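PDB 5ULB: putative sugar ABC transporter from Yersinia enterocolitica subsp. enterocolitica 8081, which probably captures methylthioribose-like sugars in the periplasm for uptake by an ABC transporter, and binds a seleno analogue in its pocket. Local coordinates for residues Q295-S300 / K312-W317; Q245-A250 / A291-A296; G133-D138 / I206-G211. All blocks are in the same frame, centred on the assembly; numbering follows the deposited sequence.

Interaction 1: Q295-S300 / K312-W317; sequences QALLVS and KIIPGW
L297 and I313 bury nearly equal areas in the contact, and I314 adds a smaller patch beside them. On the helical side L297 carries most of the contact. L297 leaves the short helix 295-299 with CG anti to its own N (chi1 -177°), which carries the isobutyl group out from the helix flank and over the loop 312-317. Its CG lies 4.1 Å from I313 CD1, the end of the longer isoleucine branch. The two side chains run past each other in opposite directions, so they touch alongside and not end to end. I313 reaches this position through a less common torsion (chi1 58°), with CG1 held between its backbone N and carbonyl carbon while CD1 extends on toward the helix.

The CD2 methyl of L297 serves the next part of the loop. It comes to 3.9 Å from I314 CG1, where the two side chains pass at a slant, and it also rests 4.0 Å from I313 O, a van der Waals contact of the methyl with the carbonyl oxygen.

In this two-lobed periplasmic binding protein, helix 295-299 directly follows strand 285-294, and the loop belongs to the C-terminal segment that leads on to helix 327-335. From I314 onward the chain reverses in a type II beta turn that ends at W317, closed by W317 N bonding to I314 O at 3.0 Å. P315 and G316 fill its two central positions, and the positive phi of G316 (79°) is the conformation expected there. I314 also touches I293 of strand 285-294. L298 approaches the loop more loosely with the end of its side chain, lying mainly against I293 and against L244 and M247 of helix 241-248.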
# COMPACT_ATOMS: atom_id res chain seq x y z
N GLN A 295 0.59 -16.77 10.02
CA GLN A 295 1.94 -17.20 10.34
C GLN A 295 2.15 -18.68 10.14
O GLN A 295 3.17 -19.11 9.62
CB GLN A 295 2.24 -16.84 11.77
CG GLN A 295 3.58 -17.26 12.31
CD GLN A 295 3.85 -16.80 13.69
OE1 GLN A 295 2.96 -16.87 14.55
NE2 GLN A 295 5.10 -16.33 13.96
N ALA A 296 1.17 -19.48 10.53
CA ALA A 296 1.40 -20.96 10.47
C ALA A 296 1.66 -21.42 9.02
O ALA A 296 2.43 -22.39 8.81
CB ALA A 296 0.28 -21.69 11.04
N LEU A 297 1.01 -20.77 8.06
CA LEU A 297 1.27 -21.09 6.66
C LEU A 297 2.76 -20.94 6.28
O LEU A 297 3.33 -21.81 5.59
CB LEU A 297 0.31 -20.26 5.76
CG LEU A 297 0.41 -20.51 4.29
CD1 LEU A 297 -0.09 -21.89 3.96
CD2 LEU A 297 -0.38 -19.45 3.51
N LEU A 298 3.29 -19.81 6.65
CA LEU A 298 4.67 -19.53 6.39
C LEU A 298 5.62 -20.44 7.13
O LEU A 298 6.61 -20.92 6.54
CB LEU A 298 4.96 -18.04 6.60
CG LEU A 298 4.88 -17.15 5.41
CD1 LEU A 298 5.90 -17.52 4.29
CD2 LEU A 298 3.51 -17.23 4.91
N VAL A 299 5.34 -20.70 8.39
CA VAL A 299 6.20 -21.60 9.21
C VAL A 299 6.27 -23.00 8.63
O VAL A 299 7.33 -23.67 8.70
CB VAL A 299 5.73 -21.62 10.67
CG1 VAL A 299 6.43 -22.67 11.59
CG2 VAL A 299 6.02 -20.18 11.23
N SER A 300 5.16 -23.42 7.96
CA SER A 300 5.08 -24.76 7.28
C SER A 300 5.93 -24.94 6.01
O SER A 300 6.13 -26.04 5.55
CB SER A 300 3.66 -25.07 6.85
OG SER A 300 2.81 -25.23 7.94
N LYS A 312 2.17 -19.52 -4.89
CA LYS A 312 2.21 -20.92 -4.87
C LYS A 312 1.52 -21.47 -3.73
O LYS A 312 1.15 -22.64 -3.82
CB LYS A 312 3.65 -21.49 -4.85
CG LYS A 312 4.51 -20.87 -5.98
CD LYS A 312 5.41 -21.95 -6.59
CE LYS A 312 6.20 -21.42 -7.78
NZ LYS A 312 7.47 -20.82 -7.30
N ILE A 313 1.24 -20.69 -2.70
CA ILE A 313 0.58 -21.19 -1.50
C ILE A 313 -0.68 -20.46 -1.10
O ILE A 313 -1.32 -20.81 -0.16
CB ILE A 313 1.61 -21.27 -0.27
CG1 ILE A 313 2.23 -19.90 0.03
CG2 ILE A 313 2.63 -22.36 -0.53
CD1 ILE A 313 3.12 -19.90 1.25
N ILE A 314 -0.98 -19.38 -1.82
CA ILE A 314 -2.19 -18.60 -1.66
C ILE A 314 -2.78 -18.44 -3.05
O ILE A 314 -2.37 -17.63 -3.88
CB ILE A 314 -1.94 -17.21 -1.02
CG1 ILE A 314 -1.23 -17.35 0.28
CG2 ILE A 314 -3.19 -16.31 -1.06
CD1 ILE A 314 -0.92 -16.04 0.89
N PRO A 315 -3.78 -19.27 -3.37
CA PRO A 315 -4.40 -19.24 -4.70
C PRO A 315 -4.82 -17.85 -5.07
O PRO A 315 -5.54 -17.24 -4.27
CB PRO A 315 -5.64 -20.07 -4.53
CG PRO A 315 -5.20 -21.15 -3.57
CD PRO A 315 -4.32 -20.41 -2.55
N GLY A 316 -4.32 -17.39 -6.23
CA GLY A 316 -4.61 -16.17 -6.81
C GLY A 316 -3.91 -14.90 -6.27
O GLY A 316 -4.13 -13.78 -6.80
N TRP A 317 -2.96 -15.08 -5.38
CA TRP A 317 -2.23 -13.97 -4.81
C TRP A 317 -1.54 -13.15 -5.91
O TRP A 317 -0.83 -13.63 -6.81
CB TRP A 317 -1.18 -14.45 -3.85
CG TRP A 317 -0.27 -13.36 -3.48
CD1 TRP A 317 1.01 -13.12 -4.01
CD2 TRP A 317 -0.52 -12.37 -2.53
NE1 TRP A 317 1.51 -12.05 -3.39
CE2 TRP A 317 0.60 -11.53 -2.50
CE3 TRP A 317 -1.61 -12.07 -1.66
CZ2 TRP A 317 0.65 -10.45 -1.60
CZ3 TRP A 317 -1.55 -11.01 -0.89
CH2 TRP A 317 -0.42 -10.21 -0.86

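Interaction 2: Q245-A250 / A291-A296; sequences QLMREA and ASIPQA
I293, near the C-terminal end of strand 285-294, presents its CG2 methyl to the end of the M247 side chain, with M247 CE 3.7 Å from I293 CG2. The two side chains cross at about a right angle, a methyl-to-methyl touch on the buried side of the strand. M247 is a selenomethionine with two deposited conformers, so contacts of its CE hold for the conformer described and are otherwise doubtful. P294 follows as the N-cap residue of helix 295-299, its CB directed away from helix 241-248.

This is the point where a strand of the α/β sheet passes straight into a short helix, and the end of helix 241-248 lies over the junction. Q295, the first helical residue, supplies the polar tie. Its CG is anti to its backbone N (chi1 177°) and the chain stays extended, carrying the amide to the C-terminal turn of the neighbouring helix. There Q295 NE2 donates to M247 O at 3.0 Å, nearly straight at 168°; the donor lies in the carbonyl plane on a lone pair, and the acceptor lies close to the plane of the glutamine amide. The same nitrogen also bonds to S252 O, so two backbone carbonyls hold the amide in place. The methylene Q295 CG, 3.6 Å from M247 O, packs against the same carbonyl.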
# COMPACT_ATOMS: atom_id res chain seq x y z
N GLN A 245 9.91 -13.27 6.31
CA GLN A 245 11.04 -13.78 7.12
C GLN A 245 10.78 -13.63 8.63
O GLN A 245 11.07 -14.54 9.38
CB GLN A 245 12.34 -13.06 6.71
CG GLN A 245 12.90 -13.36 5.32
CD GLN A 245 13.44 -14.80 5.18
OE1 GLN A 245 12.67 -15.78 5.04
NE2 GLN A 245 14.78 -14.98 5.34
N LEU A 246 10.26 -12.48 9.01
CA LEU A 246 10.01 -12.28 10.46
C LEU A 246 8.95 -13.25 10.98
O LEU A 246 9.10 -13.69 12.09
CB LEU A 246 9.67 -10.86 10.77
CG LEU A 246 10.76 -9.83 10.37
CD1 LEU A 246 10.25 -8.42 10.63
CD2 LEU A 246 12.08 -10.06 10.96
N MSE A 247 7.91 -13.55 10.22
CA MSE A 247 6.92 -14.54 10.68
C MSE A 247 7.54 -15.92 10.87
O MSE A 247 7.08 -16.62 11.73
CB MSE A 247 5.68 -14.45 9.70
CG MSE A 247 4.86 -13.10 9.65
SE MSE A 247 3.53 -12.75 8.19
CE MSE A 247 3.12 -14.60 7.46
N ARG A 248 8.66 -16.21 10.19
CA ARG A 248 9.39 -17.55 10.27
C ARG A 248 10.52 -17.59 11.34
O ARG A 248 11.00 -18.68 11.57
CB ARG A 248 9.97 -17.86 8.84
CG ARG A 248 8.91 -18.32 7.91
CD ARG A 248 9.37 -18.55 6.48
NE ARG A 248 10.55 -19.44 6.45
CZ ARG A 248 10.55 -20.76 6.43
NH1 ARG A 248 9.38 -21.42 6.51
NH2 ARG A 248 11.76 -21.44 6.44
N GLU A 249 10.85 -16.48 12.00
CA GLU A 249 11.95 -16.47 12.95
C GLU A 249 11.50 -17.17 14.23
O GLU A 249 10.32 -17.24 14.60
CB GLU A 249 12.34 -15.03 13.25
CG GLU A 249 13.15 -14.37 12.20
CD GLU A 249 13.78 -13.02 12.59
OE1 GLU A 249 13.44 -12.44 13.66
OE2 GLU A 249 14.61 -12.56 11.73
N ALA A 250 12.52 -17.67 14.96
CA ALA A 250 12.31 -18.23 16.24
C ALA A 250 11.61 -17.24 17.16
O ALA A 250 12.07 -16.01 17.27
CB ALA A 250 13.63 -18.72 16.86
N ALA A 291 -5.78 -10.54 0.89
CA ALA A 291 -5.74 -11.85 1.43
C ALA A 291 -5.20 -11.80 2.84
O ALA A 291 -4.38 -10.95 3.18
CB ALA A 291 -4.84 -12.77 0.57
N SER A 292 -5.67 -12.74 3.67
CA SER A 292 -5.20 -12.83 5.02
C SER A 292 -4.15 -13.97 5.08
O SER A 292 -4.48 -15.12 4.79
CB SER A 292 -6.34 -13.14 5.97
OG SER A 292 -7.33 -12.09 5.82
N ILE A 293 -2.96 -13.60 5.54
CA ILE A 293 -1.81 -14.47 5.49
C ILE A 293 -1.45 -14.88 6.92
O ILE A 293 -0.95 -14.08 7.68
CB ILE A 293 -0.57 -13.78 4.84
CG1 ILE A 293 -0.92 -13.20 3.48
CG2 ILE A 293 0.65 -14.72 4.76
CD1 ILE A 293 0.07 -12.23 2.92
N PRO A 294 -1.74 -16.09 7.31
CA PRO A 294 -1.43 -16.57 8.72
C PRO A 294 0.01 -17.06 8.87
O PRO A 294 0.54 -17.71 8.00
CB PRO A 294 -2.41 -17.72 8.97
CG PRO A 294 -2.62 -18.27 7.57
CD PRO A 294 -2.45 -17.17 6.55
N GLN A 295 0.59 -16.77 10.02
CA GLN A 295 1.94 -17.20 10.34
C GLN A 295 2.15 -18.68 10.14
O GLN A 295 3.17 -19.11 9.62
CB GLN A 295 2.24 -16.84 11.77
CG GLN A 295 3.58 -17.26 12.31
CD GLN A 295 3.85 -16.80 13.69
OE1 GLN A 295 2.96 -16.87 14.55
NE2 GLN A 295 5.10 -16.33 13.96
N ALA A 296 1.17 -19.48 10.53
CA ALA A 296 1.40 -20.96 10.47
C ALA A 296 1.66 -21.42 9.02
O ALA A 296 2.43 -22.39 8.81
CB ALA A 296 0.28 -21.69 11.04

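Interaction 3: G133-D138 / I206-G211; sequences GQLVKD and IDAIWG
Helix 133-138 runs almost antiparallel to strand 208-211, at 166° between their directions, with a closest approach of 9.7 Å between the axes of these short segments. L135 and A208 are the residues whose CA atoms come nearest across the gap, at 7.4 Å. L135 fills that space with its side chain nearly fully extended, CG being anti to the backbone N (chi1 -174°), so that the branch is driven straight at the strand. Its CD1 stands 3.7 Å from A208 CB, and its CG is almost as close to the same methyl. CD1 also reaches 4.3 Å from W210 CB, so one leucine methyl spans two residues on the same face of the strand.

The arrangement belongs to the α/β lobe of the periplasmic binding protein fold, in which helix 124-138 covers a face of the sheet where strand 208-211 lies between parallel neighbours 143-148 and 233-237. I209 points to the other face, where it meets I146 and L148. Beyond its CB, W210 turns back along helix 124-138: NE1 bonds to S131 OG and the indole meets the ring of F132, while Y163 of helix 154-169 meets the indole with its ring nearly parallel. The pocket residues T212 and W213 lie just past this strand.

L135 also touches Y235 of strand 233-237, and the hydroxyl of that tyrosine bonds to D138 OD2, a polar tie between helix and sheet.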
# COMPACT_ATOMS: atom_id res chain seq x y z
N GLY A 133 -9.67 -7.79 13.71
CA GLY A 133 -10.63 -8.79 14.11
C GLY A 133 -10.04 -10.07 14.52
O GLY A 133 -10.56 -10.77 15.39
N GLN A 134 -8.89 -10.49 13.94
CA GLN A 134 -8.19 -11.70 14.41
C GLN A 134 -7.69 -11.50 15.77
O GLN A 134 -7.71 -12.47 16.56
CB GLN A 134 -7.09 -12.10 13.46
CG GLN A 134 -6.59 -13.52 13.70
CD GLN A 134 -7.61 -14.62 13.42
OE1 GLN A 134 -8.31 -14.56 12.34
NE2 GLN A 134 -7.80 -15.47 14.35
N LEU A 135 -7.22 -10.32 16.10
CA LEU A 135 -6.78 -10.01 17.46
C LEU A 135 -7.94 -10.23 18.45
O LEU A 135 -7.89 -10.84 19.50
CB LEU A 135 -6.18 -8.60 17.50
CG LEU A 135 -5.52 -8.08 18.78
CD1 LEU A 135 -4.77 -6.81 18.43
CD2 LEU A 135 -6.51 -7.78 19.86
N VAL A 136 -9.10 -9.68 18.07
CA VAL A 136 -10.29 -9.80 18.93
C VAL A 136 -10.61 -11.25 19.13
O VAL A 136 -10.95 -11.65 20.27
CB VAL A 136 -11.45 -9.05 18.30
CG1 VAL A 136 -12.77 -9.36 19.04
CG2 VAL A 136 -11.19 -7.49 18.26
N LYS A 137 -10.65 -12.04 18.06
CA LYS A 137 -10.98 -13.48 18.13
C LYS A 137 -9.94 -14.16 19.05
O LYS A 137 -10.31 -14.93 19.95
CB LYS A 137 -10.88 -14.07 16.76
CG LYS A 137 -11.99 -13.73 15.81
CD LYS A 137 -11.79 -14.41 14.41
CE LYS A 137 -12.91 -14.05 13.46
NZ LYS A 137 -12.68 -14.54 12.14
N ASP A 138 -8.67 -13.92 18.84
CA ASP A 138 -7.59 -14.64 19.56
C ASP A 138 -7.62 -14.34 21.05
O ASP A 138 -7.25 -15.16 21.81
CB ASP A 138 -6.26 -14.29 19.01
CG ASP A 138 -6.02 -14.91 17.61
OD1 ASP A 138 -6.82 -15.73 17.10
OD2 ASP A 138 -4.89 -14.60 17.01
N ILE A 206 0.56 -5.74 28.55
CA ILE A 206 0.21 -5.57 27.13
C ILE A 206 -0.03 -7.01 26.60
O ILE A 206 0.79 -7.89 26.77
CB ILE A 206 1.36 -4.90 26.27
CG1 ILE A 206 1.68 -3.56 26.82
CG2 ILE A 206 0.94 -4.86 24.84
CD1 ILE A 206 3.00 -3.02 26.24
N ASP A 207 -1.15 -7.15 25.88
CA ASP A 207 -1.44 -8.43 25.23
C ASP A 207 -1.09 -8.51 23.76
O ASP A 207 -0.64 -9.56 23.26
CB ASP A 207 -2.95 -8.74 25.40
CG ASP A 207 -3.33 -8.86 26.87
OD1 ASP A 207 -2.69 -9.70 27.51
OD2 ASP A 207 -4.14 -8.03 27.38
N ALA A 208 -1.31 -7.38 23.01
CA ALA A 208 -1.17 -7.44 21.60
C ALA A 208 -0.88 -6.05 21.06
O ALA A 208 -1.19 -5.05 21.69
CB ALA A 208 -2.43 -8.08 20.94
N ILE A 209 -0.38 -6.05 19.80
CA ILE A 209 -0.15 -4.82 19.05
C ILE A 209 -0.80 -4.94 17.68
O ILE A 209 -0.60 -5.96 17.00
CB ILE A 209 1.38 -4.50 18.97
CG1 ILE A 209 1.96 -4.35 20.33
CG2 ILE A 209 1.64 -3.35 18.04
CD1 ILE A 209 3.47 -4.17 20.36
N TRP A 210 -1.54 -3.90 17.30
CA TRP A 210 -2.11 -3.84 15.94
C TRP A 210 -1.35 -2.82 15.14
O TRP A 210 -1.37 -1.63 15.46
CB TRP A 210 -3.57 -3.46 16.00
CG TRP A 210 -4.28 -3.37 14.67
CD1 TRP A 210 -4.20 -4.31 13.67
CD2 TRP A 210 -5.03 -2.29 14.17
NE1 TRP A 210 -4.94 -3.90 12.60
CE2 TRP A 210 -5.44 -2.67 12.89
CE3 TRP A 210 -5.46 -1.08 14.67
CZ2 TRP A 210 -6.26 -1.84 12.08
CZ3 TRP A 210 -6.23 -0.30 13.91
CH2 TRP A 210 -6.61 -0.68 12.61
N GLY A 211 -0.66 -3.34 14.08
CA GLY A 211 0.09 -2.44 13.23
C GLY A 211 -0.65 -2.19 11.92
O GLY A 211 -0.92 -3.10 11.14

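From the N terminus, interaction 3 comes first: G133-D138 and I206-G211 close a loop of 67 residues that holds strands 143-148 and 173-179, fastening helix 124-138 to the sheet. Interaction 2 follows, closing 40 residues with strand 254-259 and helix 262-278 between its ends. Interaction 1 then closes only 11 residues of loop. The three lie in series with no nesting, but interactions 1 and 2 share Q295 and A296, and R248 NH1 reaches L298 O, so helix 295-299 joins helix 241-248 to the C-terminal loop. Interactions 2 and 3 reach the same sheet, with centres about 15 Å apart, without touching.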